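Possible substrate binding protein of ABC transporter system (Rhodopseudomonas palustris, PDB 3N0X) probably binds branched-chain amino acids or related ligands in the periplasm and delivers them to an ABC transporter for uptake. Local coordinates at residues Ile7-Gly12 / Gln23-Leu28; Thr143-Ala148 / Leu172-Tyr177; Arg191-Leu196 / Pro224-Ile229. One frame throughout, in Å; residues are numbered along the deposited sequence. Where two conformers were deposited one is given.

Interaction 1 (Ile7-Gly12 / Gln23-Leu28)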
loop_
_atom_site.group_PDB
_atom_site.type_symbol
_atom_site.label_atom_id
_atom_site.label_comp_id
_atom_site.label_asym_id
_atom_site.label_seq_id
_atom_site.Cartn_x
_atom_site.Cartn_y
_atom_site.Cartn_z
ATOM N N ILE A 7 -19.004 12.417 -3.989
ATOM C CA ILE A 7 -17.672 11.931 -3.573
ATOM C C ILE A 7 -16.611 12.685 -4.334
ATOM O O ILE A 7 -16.639 12.741 -5.548
ATOM C CB ILE A 7 -17.515 10.410 -3.885
ATOM C CG1 ILE A 7 -18.611 9.614 -3.191
ATOM C CG2 ILE A 7 -16.120 9.896 -3.475
ATOM C CD1 ILE A 7 -18.715 8.124 -3.662
ATOM N N ALA A 8 -15.689 13.293 -3.597
ATOM C CA ALA A 8 -14.573 13.980 -4.183
ATOM C C ALA A 8 -13.367 13.055 -4.227
ATOM O O ALA A 8 -13.052 12.423 -3.233
ATOM C CB ALA A 8 -14.218 15.264 -3.364
ATOM N N LEU A 9 -12.719 12.962 -5.384
ATOM C CA LEU A 9 -11.454 12.281 -5.500
ATOM C C LEU A 9 -10.349 13.304 -5.735
ATOM O O LEU A 9 -10.365 14.045 -6.737
ATOM C CB LEU A 9 -11.456 11.286 -6.673
ATOM C CG LEU A 9 -10.094 10.653 -7.000
ATOM C CD1 LEU A 9 -9.628 9.750 -5.839
ATOM C CD2 LEU A 9 -10.173 9.886 -8.353
ATOM N N ILE A 10 -9.385 13.358 -4.818
ATOM C CA ILE A 10 -8.235 14.241 -4.954
ATOM C C ILE A 10 -7.126 13.316 -5.402
ATOM O O ILE A 10 -6.901 12.276 -4.801
ATOM C CB ILE A 10 -7.863 14.888 -3.613
ATOM C CG1 ILE A 10 -9.091 15.446 -2.881
ATOM C CG2 ILE A 10 -6.795 15.994 -3.779
ATOM C CD1 ILE A 10 -9.953 16.415 -3.647
ATOM N N TYR A 11 -6.427 13.685 -6.460
ATOM C CA TYR A 11 -5.405 12.829 -7.069
ATOM C C TYR A 11 -4.413 13.621 -7.906
ATOM O O TYR A 11 -4.716 14.733 -8.349
ATOM C CB TYR A 11 -6.036 11.714 -7.913
ATOM C CG TYR A 11 -6.829 12.050 -9.177
ATOM C CD1 TYR A 11 -7.408 13.294 -9.425
ATOM C CD2 TYR A 11 -7.073 11.043 -10.088
ATOM C CE1 TYR A 11 -8.129 13.516 -10.579
ATOM C CE2 TYR A 11 -7.791 11.249 -11.226
ATOM C CZ TYR A 11 -8.346 12.475 -11.464
ATOM O OH TYR A 11 -9.127 12.695 -12.597
ATOM N N GLY A 12 -3.219 13.048 -8.094
ATOM C CA GLY A 12 -2.180 13.736 -8.836
ATOM C C GLY A 12 -2.284 13.420 -10.312
ATOM O O GLY A 12 -1.377 12.783 -10.894
ATOM N N GLN A 23 -5.088 5.252 -12.500
ATOM C CA GLN A 23 -5.496 3.927 -12.034
ATOM C C GLN A 23 -6.387 4.002 -10.801
ATOM O O GLN A 23 -7.328 3.214 -10.666
ATOM C CB GLN A 23 -4.291 3.036 -11.742
ATOM C CG GLN A 23 -3.521 2.646 -12.987
ATOM C CD GLN A 23 -2.369 1.690 -12.707
ATOM O OE1 GLN A 23 -1.901 1.557 -11.575
ATOM N NE2 GLN A 23 -1.896 1.033 -13.761
ATOM N N THR A 24 -6.088 4.928 -9.880
ATOM C CA THR A 24 -6.933 5.123 -8.716
ATOM C C THR A 24 -8.350 5.441 -9.193
ATOM O O THR A 24 -9.315 4.870 -8.699
ATOM C CB THR A 24 -6.441 6.260 -7.852
ATOM O OG1 THR A 24 -5.140 5.968 -7.334
ATOM C CG2 THR A 24 -7.405 6.483 -6.653
ATOM N N GLU A 25 -8.479 6.366 -10.134
ATOM C CA GLU A 25 -9.801 6.771 -10.646
ATOM C C GLU A 25 -10.519 5.583 -11.287
ATOM O O GLU A 25 -11.695 5.365 -11.030
ATOM C CB GLU A 25 -9.710 7.963 -11.601
ATOM C CG GLU A 25 -11.060 8.397 -12.095
ATOM C CD GLU A 25 -11.036 9.633 -12.975
ATOM O OE1 GLU A 25 -9.956 10.091 -13.361
ATOM O OE2 GLU A 25 -12.145 10.114 -13.318
ATOM N N THR A 26 -9.820 4.833 -12.123
ATOM C CA THR A 26 -10.427 3.619 -12.714
ATOM C C THR A 26 -10.972 2.670 -11.627
ATOM O O THR A 26 -12.099 2.158 -11.740
ATOM C CB THR A 26 -9.438 2.895 -13.612
ATOM O OG1 THR A 26 -9.053 3.769 -14.675
ATOM C CG2 THR A 26 -10.019 1.568 -14.167
ATOM N N GLY A 27 -10.169 2.428 -10.593
ATOM C CA GLY A 27 -10.599 1.529 -9.504
ATOM C C GLY A 27 -11.792 2.075 -8.763
ATOM O O GLY A 27 -12.732 1.323 -8.403
ATOM N N LEU A 28 -11.772 3.377 -8.466
ATOM C CA LEU A 28 -12.906 4.012 -7.797
ATOM C C LEU A 28 -14.196 3.832 -8.637
ATOM O O LEU A 28 -15.242 3.421 -8.097
ATOM C CB LEU A 28 -12.626 5.502 -7.576
ATOM C CG LEU A 28 -13.770 6.309 -6.944
ATOM C CD1 LEU A 28 -14.168 5.780 -5.552
ATOM C CD2 LEU A 28 -13.401 7.836 -6.932
#
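Strand residues Ile7-Tyr11 carry Leu9 and Tyr11 to helix residues Gln23-Leu28, the two axes running nearly antiparallel (159°) with a closest approach of 9.8 Å. This is the strand-to-helix packing of an alpha/beta lobe of the periplasmic binding protein fold, in which strand 5-11 lies inside the sheet and helix 18-35 covers one of its faces. Leu9 fills the middle. With its CG anti to the backbone N (chi1 172°), its two methyls part: CD1 reaches Thr24 CG2, and CD2 lies 3.8 Å from Glu25 CB. Leu28 CD2 closes over Leu9 CB at 4.0 Å, and beyond the contact Leu28 also touches Ile78 and Ala292. Branched aliphatic groups suit this buried layer, and Thr24 can join it because its OG1 is bonded to Tyr20 O within the helix, while its methyl faces the strand. Leu9 CD2 also lies over one face of the Tyr11 ring, toward the rim. Glu25, partly exposed, extends its chain past that ring, and the ring and carboxylate planes stand 77° apart. Tyr11 OH donates to Glu25 OE1 over 2.8 Å, meeting the oxygen 51° out of the carboxylate plane.

Interaction 2 (Thr143-Ala148 / Leu172-Tyr177)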
loop_
_atom_site.group_PDB
_atom_site.type_symbol
_atom_site.label_atom_id
_atom_site.label_comp_id
_atom_site.label_asym_id
_atom_site.label_seq_id
_atom_site.Cartn_x
_atom_site.Cartn_y
_atom_site.Cartn_z
ATOM N N THR A 143 18.429 -16.276 9.224
ATOM C CA THR A 143 19.159 -15.092 9.673
ATOM C C THR A 143 19.057 -14.061 8.568
ATOM O O THR A 143 19.263 -14.397 7.403
ATOM C CB THR A 143 20.638 -15.406 9.968
ATOM O OG1 THR A 143 20.679 -16.494 10.924
ATOM C CG2 THR A 143 21.383 -14.173 10.553
ATOM N N ILE A 144 18.769 -12.809 8.960
ATOM C CA ILE A 144 18.530 -11.718 8.056
ATOM C C ILE A 144 19.521 -10.580 8.319
ATOM O O ILE A 144 19.890 -10.300 9.459
ATOM C CB ILE A 144 17.081 -11.217 8.205
ATOM C CG1 ILE A 144 16.158 -12.322 7.687
ATOM C CG2 ILE A 144 16.839 -9.918 7.413
ATOM C CD1 ILE A 144 14.793 -12.234 8.138
ATOM N N ALA A 145 19.998 -9.949 7.235
ATOM C CA ALA A 145 20.646 -8.656 7.306
ATOM C C ALA A 145 19.808 -7.705 6.478
ATOM O O ALA A 145 19.323 -8.080 5.383
ATOM C CB ALA A 145 22.076 -8.698 6.700
ATOM N N THR A 146 19.683 -6.464 6.924
ATOM C CA THR A 146 18.872 -5.508 6.184
ATOM C C THR A 146 19.735 -4.431 5.510
ATOM O O THR A 146 20.777 -4.041 6.007
ATOM C CB THR A 146 17.809 -4.822 7.095
ATOM O OG1 THR A 146 18.448 -4.126 8.172
ATOM C CG2 THR A 146 16.760 -5.877 7.686
ATOM N N LEU A 147 19.252 -3.944 4.365
ATOM C CA LEU A 147 19.854 -2.808 3.676
ATOM C C LEU A 147 18.732 -1.804 3.455
ATOM O O LEU A 147 17.661 -2.138 2.930
ATOM C CB LEU A 147 20.444 -3.211 2.325
ATOM C CG LEU A 147 20.967 -2.093 1.412
ATOM C CD1 LEU A 147 22.106 -1.335 2.099
ATOM C CD2 LEU A 147 21.412 -2.707 0.055
ATOM N N ALA A 148 19.029 -0.546 3.794
ATOM C CA ALA A 148 18.078 0.550 3.663
ATOM C C ALA A 148 18.843 1.825 3.397
ATOM O O ALA A 148 20.061 1.901 3.637
ATOM C CB ALA A 148 17.225 0.688 4.955
ATOM N N LEU A 172 18.083 -11.272 13.401
ATOM C CA LEU A 172 18.592 -10.136 12.633
ATOM C C LEU A 172 20.055 -9.954 12.966
ATOM O O LEU A 172 20.398 -9.584 14.084
ATOM C CB LEU A 172 17.808 -8.862 12.960
ATOM C CG LEU A 172 18.288 -7.560 12.304
ATOM C CD1 LEU A 172 18.125 -7.662 10.795
ATOM C CD2 LEU A 172 17.565 -6.320 12.881
ATOM N N ALA A 173 20.930 -10.202 12.001
ATOM C CA ALA A 173 22.372 -10.153 12.230
ATOM C C ALA A 173 22.943 -8.740 12.178
ATOM O O ALA A 173 23.868 -8.398 12.920
ATOM C CB ALA A 173 23.075 -10.984 11.181
ATOM N N THR A 174 22.450 -7.928 11.248
ATOM C CA THR A 174 23.033 -6.570 11.048
ATOM C C THR A 174 22.071 -5.726 10.248
ATOM O O THR A 174 21.203 -6.270 9.548
ATOM C CB THR A 174 24.404 -6.590 10.345
ATOM O OG1 THR A 174 25.031 -5.313 10.532
ATOM C CG2 THR A 174 24.306 -6.919 8.827
ATOM N N GLU A 175 22.205 -4.405 10.405
ATOM C CA GLU A 175 21.433 -3.391 9.675
ATOM C C GLU A 175 22.413 -2.430 9.051
ATOM O O GLU A 175 23.303 -1.901 9.747
ATOM C CB GLU A 175 20.510 -2.628 10.621
ATOM C CG GLU A 175 19.518 -3.413 11.412
ATOM C CD GLU A 175 18.934 -2.592 12.548
ATOM O OE1 GLU A 175 18.470 -1.429 12.345
ATOM O OE2 GLU A 175 19.015 -3.092 13.692
ATOM N N GLU A 176 22.331 -2.267 7.735
ATOM C CA GLU A 176 23.158 -1.308 7.032
ATOM C C GLU A 176 22.286 -0.177 6.505
ATOM O O GLU A 176 21.238 -0.422 5.853
ATOM C CB GLU A 176 23.903 -1.978 5.869
ATOM C CG GLU A 176 24.977 -2.896 6.312
ATOM C CD GLU A 176 26.256 -2.126 6.698
ATOM O OE1 GLU A 176 26.381 -0.902 6.361
ATOM O OE2 GLU A 176 27.168 -2.749 7.264
ATOM N N TYR A 177 22.744 1.056 6.725
ATOM C CA TYR A 177 22.074 2.269 6.230
ATOM C C TYR A 177 23.062 3.065 5.412
ATOM O O TYR A 177 24.114 3.412 5.915
ATOM C CB TYR A 177 21.534 3.121 7.384
ATOM C CG TYR A 177 20.528 2.405 8.226
ATOM C CD1 TYR A 177 19.213 2.266 7.811
ATOM C CD2 TYR A 177 20.911 1.780 9.420
ATOM C CE1 TYR A 177 18.288 1.573 8.565
ATOM C CE2 TYR A 177 19.990 1.038 10.173
ATOM C CZ TYR A 177 18.679 0.951 9.738
ATOM O OH TYR A 177 17.742 0.219 10.480
HETATM O O HOH W 1 19.110 -1.512 7.337
#
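Ile144 pairs with Leu172 where two parallel strands, 142-149 and 171-178, run side by side, connected by helix 152-165 as a beta-alpha-beta unit. Four backbone hydrogen bonds hold them: Ala173 N to Ile144 O (2.7 Å), Thr146 N to Thr174 O, Glu176 N to Thr146 O and Ala148 N to Glu176 O. Thr146 thus both gives and accepts through its backbone. CA-H...O contacts supplement these bonds, among them Tyr177 CA to Ala148 O at 3.3 Å.

Apolar contacts occupy both faces. On the face covered by helix 152-165, Leu172 CD1 lies 3.8 Å from Thr146 CG2, and Ala148 CB touches Tyr177 CD1 at 3.8 Å; on the other, Ala145 CB meets Thr174 CG2 at 3.6 Å, small groups that fit under helix 186-196.

Polar groups bridge the strands and line strand 171-178. Thr146 OG1, turned between its backbone N and carbonyl carbon (chi1 60°), shares a water with Glu176 O. Tyr177 OH donates to the anti lone pair of Glu175 OE1 over 2.6 Å, while Glu175 OE2 pairs with Lys162 and Glu176 with Arg191. A leucine in place of Tyr177 would probably deprive Glu175 OE1 of this donor and Ala148 CB of its aromatic neighbour. The chemistry implies a division of labour: backbone bonds set the register, and charged groups on strand 171-178 tie it to both flanking helices.

Interaction 3 (Arg191-Leu196 / Pro224-Ile229)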
loop_
_atom_site.group_PDB
_atom_site.type_symbol
_atom_site.label_atom_id
_atom_site.label_comp_id
_atom_site.label_asym_id
_atom_site.label_seq_id
_atom_site.Cartn_x
_atom_site.Cartn_y
_atom_site.Cartn_z
ATOM N N ARG A 191 29.989 -6.112 3.148
ATOM C CA ARG A 191 29.703 -6.131 4.585
ATOM C C ARG A 191 28.521 -7.042 4.880
ATOM O O ARG A 191 28.525 -7.801 5.863
ATOM C CB ARG A 191 29.453 -4.723 5.141
ATOM C CG ARG A 191 30.700 -3.809 5.049
ATOM C CD ARG A 191 30.562 -2.618 5.976
ATOM N NE ARG A 191 29.459 -1.720 5.636
ATOM C CZ ARG A 191 29.542 -0.734 4.742
ATOM N NH1 ARG A 191 30.673 -0.548 4.067
ATOM N NH2 ARG A 191 28.497 0.054 4.503
ATOM N N LEU A 192 27.485 -6.938 4.054
ATOM C CA LEU A 192 26.304 -7.788 4.219
ATOM C C LEU A 192 26.648 -9.253 4.030
ATOM O O LEU A 192 26.245 -10.113 4.823
ATOM C CB LEU A 192 25.196 -7.345 3.246
ATOM C CG LEU A 192 24.572 -5.973 3.513
ATOM C CD1 LEU A 192 23.850 -5.497 2.268
ATOM C CD2 LEU A 192 23.608 -6.012 4.708
ATOM N N PHE A 193 27.407 -9.549 2.987
ATOM C CA PHE A 193 27.812 -10.941 2.748
ATOM C C PHE A 193 28.667 -11.448 3.902
ATOM O O PHE A 193 28.456 -12.573 4.395
ATOM C CB PHE A 193 28.625 -11.084 1.460
ATOM C CG PHE A 193 27.895 -10.737 0.213
ATOM C CD1 PHE A 193 26.527 -10.663 0.149
ATOM C CD2 PHE A 193 28.612 -10.507 -0.950
ATOM C CE1 PHE A 193 25.879 -10.354 -1.019
ATOM C CE2 PHE A 193 27.952 -10.193 -2.129
ATOM C CZ PHE A 193 26.596 -10.126 -2.167
ATOM N N ASP A 194 29.626 -10.631 4.351
ATOM C CA ASP A 194 30.498 -11.053 5.463
ATOM C C ASP A 194 29.730 -11.273 6.770
ATOM O O ASP A 194 30.062 -12.188 7.548
ATOM C CB ASP A 194 31.659 -10.087 5.674
ATOM C CG ASP A 194 32.671 -10.143 4.534
ATOM O OD1 ASP A 194 32.625 -11.074 3.674
ATOM O OD2 ASP A 194 33.513 -9.224 4.481
ATOM N N ALA A 195 28.672 -10.491 6.985
ATOM C CA ALA A 195 27.805 -10.647 8.144
ATOM C C ALA A 195 26.953 -11.931 8.162
ATOM O O ALA A 195 26.420 -12.309 9.208
ATOM C CB ALA A 195 26.863 -9.429 8.277
ATOM N N LEU A 196 26.758 -12.547 6.998
ATOM C CA LEU A 196 25.933 -13.717 6.885
ATOM C C LEU A 196 26.640 -15.022 6.485
ATOM O O LEU A 196 26.106 -16.095 6.756
ATOM C CB LEU A 196 24.838 -13.440 5.872
ATOM C CG LEU A 196 23.788 -12.418 6.230
ATOM C CD1 LEU A 196 22.886 -12.209 4.948
ATOM C CD2 LEU A 196 22.937 -12.800 7.459
ATOM N N PRO A 224 25.343 -13.442 -4.608
ATOM C CA PRO A 224 25.152 -13.849 -3.217
ATOM C C PRO A 224 25.005 -15.357 -3.008
ATOM O O PRO A 224 25.343 -15.855 -1.920
ATOM C CB PRO A 224 23.868 -13.116 -2.792
ATOM C CG PRO A 224 23.186 -12.785 -4.055
ATOM C CD PRO A 224 24.247 -12.622 -5.123
ATOM N N LYS A 225 24.526 -16.074 -4.025
ATOM C CA LYS A 225 24.360 -17.515 -3.915
ATOM C C LYS A 225 25.667 -18.229 -3.612
ATOM O O LYS A 225 25.650 -19.292 -2.974
ATOM C CB LYS A 225 23.692 -18.104 -5.164
ATOM C CG LYS A 225 23.330 -19.598 -5.066
ATOM N N ARG A 226 26.809 -17.650 -4.001
ATOM C CA ARG A 226 28.085 -18.297 -3.702
ATOM C C ARG A 226 28.371 -18.360 -2.195
ATOM O O ARG A 226 29.163 -19.194 -1.731
ATOM C CB ARG A 226 29.226 -17.622 -4.448
ATOM C CG ARG A 226 29.579 -16.302 -3.901
ATOM C CD ARG A 226 30.473 -15.514 -4.831
ATOM N NE ARG A 226 30.362 -14.083 -4.565
ATOM C CZ ARG A 226 31.292 -13.319 -3.974
ATOM N NH1 ARG A 226 32.457 -13.830 -3.550
ATOM N NH2 ARG A 226 31.050 -12.013 -3.807
ATOM N N TYR A 227 27.697 -17.504 -1.422
ATOM C CA TYR A 227 27.774 -17.551 0.040
ATOM C C TYR A 227 26.553 -18.209 0.675
ATOM O O TYR A 227 26.409 -18.188 1.895
ATOM C CB TYR A 227 27.833 -16.149 0.590
ATOM C CG TYR A 227 29.073 -15.403 0.229
ATOM C CD1 TYR A 227 30.290 -15.798 0.727
ATOM C CD2 TYR A 227 29.018 -14.285 -0.566
ATOM C CE1 TYR A 227 31.441 -15.103 0.433
ATOM C CE2 TYR A 227 30.162 -13.569 -0.840
ATOM C CZ TYR A 227 31.366 -14.003 -0.336
ATOM O OH TYR A 227 32.511 -13.302 -0.626
ATOM N N GLY A 228 25.675 -18.772 -0.145
ATOM C CA GLY A 228 24.419 -19.313 0.299
ATOM C C GLY A 228 23.483 -18.247 0.845
ATOM O O GLY A 228 22.715 -18.505 1.772
ATOM N N ILE A 229 23.518 -17.059 0.252
ATOM C CA ILE A 229 22.641 -15.957 0.648
ATOM C C ILE A 229 21.592 -15.695 -0.419
ATOM O O ILE A 229 21.924 -15.680 -1.624
ATOM C CB ILE A 229 23.475 -14.678 0.900
ATOM C CG1 ILE A 229 24.473 -14.894 2.016
ATOM C CG2 ILE A 229 22.579 -13.461 1.206
ATOM C CD1 ILE A 229 25.581 -13.804 2.117
#
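Phe193 projects from helix 186-196 toward the 3-10 turn of Pro224-Tyr227 and the residues that follow it, and it carries most of the contact. Its CG, anti to the carbonyl carbon (chi1 -63°), directs the ring between three apolar partners. Pro224 CB meets Phe193 CE1 at 3.8 Å, Ile229 CD1 comes equally close to Phe193 CD1, and Tyr227 CE2 approaches Phe193 CD2 at 3.4 Å. The two aromatic rings meet obliquely, their planes 43° apart and centroids separated by 5.3 Å. One turn along the helix, Leu196 extends this tightly packed part: its CB rests 3.8 Å from Ile229 CD1, and its CD1 meets Ile229 CG2. The beta-branched isoleucine suits this place because its CD1 bridges Phe193 and Leu196 while CG2 adds a second touch on Leu196.

Backbone bonds shape the turn. Pro224 O accepts from both Tyr227 N and Ile229 N, and Gly228, with phi 65°, takes a backbone shape that a residue without a side chain adopts easily.

Toward solvent the contact is looser and more polar. Arg226 lies on the exposed side and is seen in two conformers; in one of them its NH2 approaches Phe193 CE2 and the guanidinium lies against the Tyr227 ring. Polar ends find partners here: Arg226 NE donates to Met222 O in that conformer, and Tyr227 OH bonds to Gln190, so the tyrosine can pack its ring inward while its hydroxyl remains satisfied.

In the fold, the contact joins the C-terminal part of helix 186-196 to the turn that leads from helix 215-221 into edge strand 229-233. Phe193, Leu196 and Ile229 all touch Ile205 of strand 202-207, while Leu196 also reaches Thr143 and Ala145 on strand 142-149.

Overall arrangement
From the N terminus, interaction 1 comes first, closing a short loop between strand 5-11 and helix 18-35 in the lobe built on the six-stranded sheet. Interactions 2 and 3 lie across the chain's centre, in the region of the four-stranded parallel sheet; the centres of interactions 1 and 2 are about 37 Å apart. Interaction 2 closes the crossover through helix 152-165, and interaction 3 closes the longer excursion through strand 202-207 and helix 215-221. The three follow in series, neither nesting nor crossing. Interactions 2 and 3 touch directly: besides a salt bridge, Leu192 packs on Ala145 and Ala195 on Thr174, joining helix 186-196 to the sheet.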